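Local coordinates for protein glycosyl hydrolase BlGH5_18 (Bifidobacterium longum subsp. infantis, PDB 7LQX) that probably hydrolyses glycosidic bonds in the breakdown of N-glycans, as a family 5 (subfamily 18) glycoside hydrolase of a gut bacterium, at residues 383-387 and 388-392; 254-257 and 258-262; 53-57 and 58-62. All coordinates share one frame; numbering follows the deposited sequence.

Contact 1. Residues 383-387 and 388-392; sequences CGPGG and SIFER
F390 sets one face of its ring on P385, within the type II beta turn G384 to G387 that runs straight into helix 388-399. P385 CA stands almost on the ring normal, 3.7 Å from the centroid, which makes a CH-pi contact. At the ring border P385 CG comes within 4.0 Å of F390 CE2. C383 O approaches the ring edge, near its plane, 3.5 Å from F390 CD2. With CG opposite the backbone N (chi1 -171°), the F390 ring swings back from the first helical turn onto the loop before it. Replacing F390 with an alanine would probably open a gap over P385 CA and remove the CH-pi contact that holds the turn against the helix. C383 SG adds a smaller apolar contact with I389 CG2.

The turn is closed by G387 N bonding to G384 O at 2.8 Å. G386 takes a positive phi (90°), where a side chain would press on the preceding carbonyl O. G387 is the N-cap. Beyond the turn, T239 of helix 239-243 touches both P385 and F390. S388 OG is bonded to D428, and E391 OE2 to the hydroxyl of Y243. The OE2 of E391 also lies 3.7 Å from G386 CA. The helix starts with E391 N bonded to G387 O, at 2.9 Å and 157°.

Contact 2. Residues 254-257 and 258-262; sequences ALYL and AELSR
L260 has CG anti to the backbone N (chi1 -180°), and this carries its CD2 back to two residues of the preceding turn. Y256 takes nearly the same first torsion (171°). Its ring meets L260 obliquely, with CE2 at 4.1 Å from L260 CD2. The same methyl is 4.0 Å from L257 CD2. On another side of the helix, L255 and E259 run side by side in the same direction. L255 CD1 rests alongside E259, 3.9 Å from OE2 and 4.0 Å from CG.

These residues lie on helix 248-264. It follows strand 229-233 and precedes strand 272-277 in the beta-alpha barrel, and so is the longer helix of the beta-alpha-beta crossover between these neighbouring parallel strands. Four backbone bonds of the i to i+4 kind join the two turns, from A258 N to A254 O through S261 N to L257 O. L257 and S261 pack on I231 of the strand before. The Y256 hydroxyl is bonded to C383 O, and L255 lies against W393 of helix 388-399.

With its chain bent at chi2, E259 offers the syn lone pair of OE1 to R262 NH1 in a salt bridge of 2.8 Å. E259 OE1 also bonds to T404 OG1, and R262 NH1 to N363 OD1. A258 O accepts two bonds on the same face of its plane, from R262 N and, at 2.8 Å, from S261 OG.

Contact 3. Residues 53-57 and 58-62; sequences RRIRN and LGMDH
G59 turns the chain out of helix 45-57 with a positive phi (86°), and G59 N bonds back to R56 O at 2.8 Å. This glycine and its bond are the basis of a Schellman motif. M60 N, which would give the longer bond of the motif, is not bonded to I55 O. It is buried here and has no partner in the model. L58 N bonds to I55 O at 3.1 Å, with a weaker link to R54 O. Both G59 N and L58 N approach from above the planes of the R56 and I55 carbonyls. A side chain at G59 would run into the preceding carbonyl O.

The apolar contact usual in this motif joins I55, in the last turn, to M60, just after the glycine. I55 CG2 lies 3.7 Å from M60 CG, and the two side chains cross at about a right angle. M60 is a selenomethionine. Its chain bends at chi2, which takes SE away from I55; the bend at chi3 then turns CE. L58 CB lies 3.3 Å from I55 O. R56 bends at chi2 (62°), which brings its CD to 3.6 Å from M60 O.

The turn leads from helix 45-57 into strand 62-65, and D61, just before the strand, pairs with R23 and R25. I55 and M60 both pack on V28 of strand 25-29, while M60 also touches F347 and A351 of helix 342-354.

In the fold
From the N terminus, contact 3 comes first. It turns the chain from helix 45-57 into strand 62-65, early in the eight-stranded barrel expected of family 5. Contact 2 follows within helix 248-264, on the outside of the barrel. Contact 1 comes last and starts helix 388-399, in the C-terminal region that carries the parallel sheet 403-407, 365-369 and 424-426. All three are local and in series, so none encloses or crosses another. Contacts 1 and 2 touch, with centres about 12 Å apart, and join the barrel to the C-terminal region. Contact 3 lies about 36 Å from contact 1, centre to centre, across the chain's centre.

Contact 1. Residues 383-387 and 388-392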
# COMPACT_ATOMS: atom_id res chain seq x y z
N CYS A 383 9.13 -27.97 -19.54
CA CYS A 383 8.09 -27.35 -20.35
C CYS A 383 8.36 -25.88 -20.66
O CYS A 383 7.67 -25.31 -21.51
CB CYS A 383 6.74 -27.47 -19.64
SG CYS A 383 6.19 -29.16 -19.40
N GLY A 384 9.33 -25.26 -20.01
CA GLY A 384 9.60 -23.86 -20.23
C GLY A 384 10.59 -23.60 -21.35
O GLY A 384 11.19 -24.52 -21.91
N PRO A 385 10.81 -22.33 -21.66
CA PRO A 385 11.70 -21.97 -22.77
C PRO A 385 13.10 -22.55 -22.60
O PRO A 385 13.75 -22.36 -21.58
CB PRO A 385 11.71 -20.44 -22.73
CG PRO A 385 10.40 -20.07 -22.12
CD PRO A 385 10.13 -21.14 -21.09
N GLY A 386 13.56 -23.26 -23.64
CA GLY A 386 14.82 -23.97 -23.59
C GLY A 386 14.72 -25.40 -23.09
O GLY A 386 15.72 -26.12 -23.14
N GLY A 387 13.55 -25.81 -22.59
CA GLY A 387 13.38 -27.14 -22.05
C GLY A 387 13.10 -28.17 -23.13
O GLY A 387 12.78 -27.86 -24.27
N SER A 388 13.20 -29.44 -22.74
CA SER A 388 13.09 -30.53 -23.71
C SER A 388 11.68 -30.69 -24.25
O SER A 388 11.50 -30.98 -25.43
CB SER A 388 13.59 -31.82 -23.07
OG SER A 388 13.04 -32.00 -21.78
N ILE A 389 10.65 -30.56 -23.40
CA ILE A 389 9.28 -30.65 -23.88
C ILE A 389 8.99 -29.48 -24.82
O ILE A 389 8.43 -29.66 -25.91
CB ILE A 389 8.29 -30.66 -22.71
CG1 ILE A 389 8.42 -31.94 -21.87
CG2 ILE A 389 6.85 -30.51 -23.22
CD1 ILE A 389 7.94 -33.22 -22.57
N PHE A 390 9.35 -28.27 -24.39
CA PHE A 390 9.19 -27.07 -25.20
C PHE A 390 9.79 -27.26 -26.58
O PHE A 390 9.12 -27.02 -27.59
CB PHE A 390 9.88 -25.93 -24.44
CG PHE A 390 9.65 -24.54 -24.98
CD1 PHE A 390 10.38 -24.06 -26.06
CD2 PHE A 390 8.74 -23.69 -24.37
CE1 PHE A 390 10.19 -22.77 -26.54
CE2 PHE A 390 8.56 -22.39 -24.84
CZ PHE A 390 9.27 -21.94 -25.93
N GLU A 391 11.03 -27.72 -26.64
CA GLU A 391 11.72 -27.81 -27.93
C GLU A 391 11.17 -28.94 -28.80
O GLU A 391 11.10 -28.78 -30.03
CB GLU A 391 13.22 -27.90 -27.71
CG GLU A 391 13.74 -26.61 -27.09
CD GLU A 391 15.24 -26.44 -27.09
OE1 GLU A 391 15.98 -27.43 -27.26
OE2 GLU A 391 15.68 -25.29 -26.90
N ARG A 392 10.77 -30.07 -28.22
CA ARG A 392 10.14 -31.10 -29.03
C ARG A 392 8.85 -30.60 -29.66
O ARG A 392 8.58 -30.82 -30.85
CB ARG A 392 9.89 -32.35 -28.20
CG ARG A 392 11.15 -33.10 -27.81
CD ARG A 392 10.82 -34.32 -26.99
NE ARG A 392 12.01 -35.07 -26.58
CZ ARG A 392 12.63 -35.95 -27.35
NH1 ARG A 392 12.18 -36.20 -28.57
NH2 ARG A 392 13.70 -36.60 -26.90

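Contact 2. Residues 254-257 and 258-262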
# COMPACT_ATOMS: atom_id res chain seq x y z
N ALA A 254 2.25 -18.40 -27.64
CA ALA A 254 0.89 -18.40 -27.11
C ALA A 254 0.17 -19.69 -27.47
O ALA A 254 -0.51 -20.28 -26.62
CB ALA A 254 0.11 -17.19 -27.63
N LEU A 255 0.31 -20.15 -28.72
CA LEU A 255 -0.23 -21.45 -29.10
C LEU A 255 0.32 -22.55 -28.22
O LEU A 255 -0.41 -23.45 -27.80
CB LEU A 255 0.13 -21.73 -30.56
CG LEU A 255 -0.21 -23.13 -31.07
CD1 LEU A 255 -1.70 -23.41 -30.95
CD2 LEU A 255 0.24 -23.31 -32.52
N TYR A 256 1.63 -22.51 -27.96
CA TYR A 256 2.25 -23.55 -27.13
C TYR A 256 1.61 -23.61 -25.75
O TYR A 256 1.27 -24.69 -25.27
CB TYR A 256 3.75 -23.29 -27.01
CG TYR A 256 4.40 -24.21 -25.99
CD1 TYR A 256 4.53 -25.57 -26.24
CD2 TYR A 256 4.85 -23.71 -24.79
CE1 TYR A 256 5.11 -26.40 -25.32
CE2 TYR A 256 5.45 -24.55 -23.86
CZ TYR A 256 5.57 -25.90 -24.13
OH TYR A 256 6.16 -26.74 -23.22
N LEU A 257 1.45 -22.46 -25.09
CA LEU A 257 0.84 -22.49 -23.77
C LEU A 257 -0.59 -23.00 -23.83
O LEU A 257 -1.04 -23.72 -22.93
CB LEU A 257 0.89 -21.10 -23.13
CG LEU A 257 2.22 -20.75 -22.47
CD1 LEU A 257 2.13 -19.41 -21.73
CD2 LEU A 257 2.70 -21.85 -21.52
N ALA A 258 -1.32 -22.64 -24.87
CA ALA A 258 -2.68 -23.14 -25.00
C ALA A 258 -2.69 -24.67 -25.11
O ALA A 258 -3.46 -25.35 -24.41
CB ALA A 258 -3.37 -22.51 -26.22
N GLU A 259 -1.82 -25.23 -25.95
CA GLU A 259 -1.76 -26.68 -26.10
C GLU A 259 -1.24 -27.35 -24.84
O GLU A 259 -1.72 -28.42 -24.45
CB GLU A 259 -0.89 -27.05 -27.30
CG GLU A 259 -1.47 -26.64 -28.65
CD GLU A 259 -2.87 -27.20 -28.89
OE1 GLU A 259 -3.21 -28.25 -28.32
OE2 GLU A 259 -3.62 -26.57 -29.66
N LEU A 260 -0.25 -26.74 -24.18
CA LEU A 260 0.26 -27.29 -22.93
C LEU A 260 -0.87 -27.40 -21.92
O LEU A 260 -1.00 -28.42 -21.23
CB LEU A 260 1.39 -26.40 -22.41
CG LEU A 260 2.05 -26.84 -21.11
CD1 LEU A 260 2.71 -28.19 -21.22
CD2 LEU A 260 3.07 -25.78 -20.70
N SER A 261 -1.71 -26.37 -21.81
CA SER A 261 -2.78 -26.41 -20.83
C SER A 261 -3.76 -27.54 -21.13
O SER A 261 -4.27 -28.17 -20.20
CB SER A 261 -3.49 -25.05 -20.77
OG SER A 261 -4.36 -24.82 -21.86
N ARG A 262 -3.99 -27.84 -22.40
CA ARG A 262 -4.92 -28.90 -22.76
C ARG A 262 -4.46 -30.26 -22.25
O ARG A 262 -5.29 -31.14 -22.02
CB ARG A 262 -5.09 -28.96 -24.27
CG ARG A 262 -5.87 -27.80 -24.87
CD ARG A 262 -5.91 -27.96 -26.37
NE ARG A 262 -6.77 -29.07 -26.80
CZ ARG A 262 -6.70 -29.65 -27.99
NH1 ARG A 262 -5.77 -29.29 -28.87
NH2 ARG A 262 -7.56 -30.60 -28.31

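Contact 3. Residues 53-57 and 58-62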
# COMPACT_ATOMS: atom_id res chain seq x y z
N ARG A 53 -15.32 3.93 -26.33
CA ARG A 53 -15.77 4.15 -27.70
C ARG A 53 -14.68 3.78 -28.69
O ARG A 53 -14.93 3.08 -29.68
CB ARG A 53 -16.20 5.61 -27.87
CG ARG A 53 -16.78 5.93 -29.23
CD ARG A 53 -17.04 7.42 -29.40
NE ARG A 53 -15.80 8.17 -29.55
CZ ARG A 53 -15.14 8.31 -30.70
NH1 ARG A 53 -15.61 7.75 -31.81
NH2 ARG A 53 -14.01 9.01 -30.74
N ARG A 54 -13.44 4.21 -28.42
CA ARG A 54 -12.35 3.93 -29.35
C ARG A 54 -12.00 2.44 -29.36
O ARG A 54 -11.69 1.88 -30.41
CB ARG A 54 -11.15 4.80 -28.98
CG ARG A 54 -11.47 6.28 -29.17
CD ARG A 54 -10.26 7.18 -29.09
NE ARG A 54 -10.67 8.59 -29.03
CZ ARG A 54 -9.84 9.62 -29.11
NH1 ARG A 54 -10.31 10.86 -29.04
NH2 ARG A 54 -8.54 9.41 -29.28
N ILE A 55 -12.04 1.79 -28.19
CA ILE A 55 -11.82 0.35 -28.13
C ILE A 55 -12.88 -0.39 -28.93
O ILE A 55 -12.57 -1.28 -29.73
CB ILE A 55 -11.79 -0.10 -26.66
CG1 ILE A 55 -10.53 0.43 -25.97
CG2 ILE A 55 -11.87 -1.63 -26.57
CD1 ILE A 55 -10.61 0.39 -24.46
N ARG A 56 -14.15 -0.02 -28.74
CA ARG A 56 -15.22 -0.67 -29.49
C ARG A 56 -15.00 -0.50 -30.99
O ARG A 56 -15.28 -1.42 -31.78
CB ARG A 56 -16.58 -0.09 -29.09
CG ARG A 56 -17.76 -0.56 -29.95
CD ARG A 56 -17.99 -2.06 -29.87
NE ARG A 56 -19.08 -2.49 -30.76
CZ ARG A 56 -18.94 -2.77 -32.05
NH1 ARG A 56 -17.75 -2.67 -32.64
NH2 ARG A 56 -19.99 -3.14 -32.78
N ASN A 57 -14.51 0.67 -31.40
CA ASN A 57 -14.34 0.95 -32.82
C ASN A 57 -13.23 0.13 -33.46
O ASN A 57 -13.18 0.04 -34.69
CB ASN A 57 -14.13 2.45 -33.03
CG ASN A 57 -15.42 3.23 -32.90
OD1 ASN A 57 -16.51 2.65 -32.86
ND2 ASN A 57 -15.31 4.55 -32.82
N LEU A 58 -12.35 -0.48 -32.67
CA LEU A 58 -11.43 -1.49 -33.18
C LEU A 58 -12.11 -2.81 -33.50
O LEU A 58 -11.44 -3.72 -34.01
CB LEU A 58 -10.35 -1.79 -32.14
CG LEU A 58 -9.32 -0.72 -31.82
CD1 LEU A 58 -8.36 -1.29 -30.78
CD2 LEU A 58 -8.59 -0.27 -33.07
N GLY A 59 -13.39 -2.94 -33.21
CA GLY A 59 -14.07 -4.21 -33.36
C GLY A 59 -13.94 -5.13 -32.17
O GLY A 59 -14.02 -6.36 -32.34
N MSE A 60 -13.72 -4.59 -30.98
CA MSE A 60 -13.60 -5.39 -29.78
C MSE A 60 -14.97 -5.72 -29.22
O MSE A 60 -15.91 -4.92 -29.33
CB MSE A 60 -12.81 -4.63 -28.72
CG MSE A 60 -11.43 -4.22 -29.16
SE MSE A 60 -10.25 -5.71 -29.52
CE MSE A 60 -10.42 -5.83 -31.43
N ASP A 61 -15.10 -6.91 -28.62
CA ASP A 61 -16.35 -7.32 -28.00
C ASP A 61 -16.27 -7.38 -26.48
O ASP A 61 -17.30 -7.62 -25.84
CB ASP A 61 -16.82 -8.66 -28.58
CG ASP A 61 -15.82 -9.77 -28.38
OD1 ASP A 61 -15.58 -10.15 -27.22
OD2 ASP A 61 -15.26 -10.26 -29.38
N HIS A 62 -15.10 -7.16 -25.88
CA HIS A 62 -15.02 -7.18 -24.42
C HIS A 62 -13.79 -6.44 -23.94
O HIS A 62 -12.84 -6.20 -24.69
CB HIS A 62 -14.99 -8.62 -23.86
CG HIS A 62 -13.71 -9.34 -24.13
ND1 HIS A 62 -13.50 -10.06 -25.28
CD2 HIS A 62 -12.57 -9.46 -23.40
CE1 HIS A 62 -12.28 -10.59 -25.25
NE2 HIS A 62 -11.70 -10.24 -24.12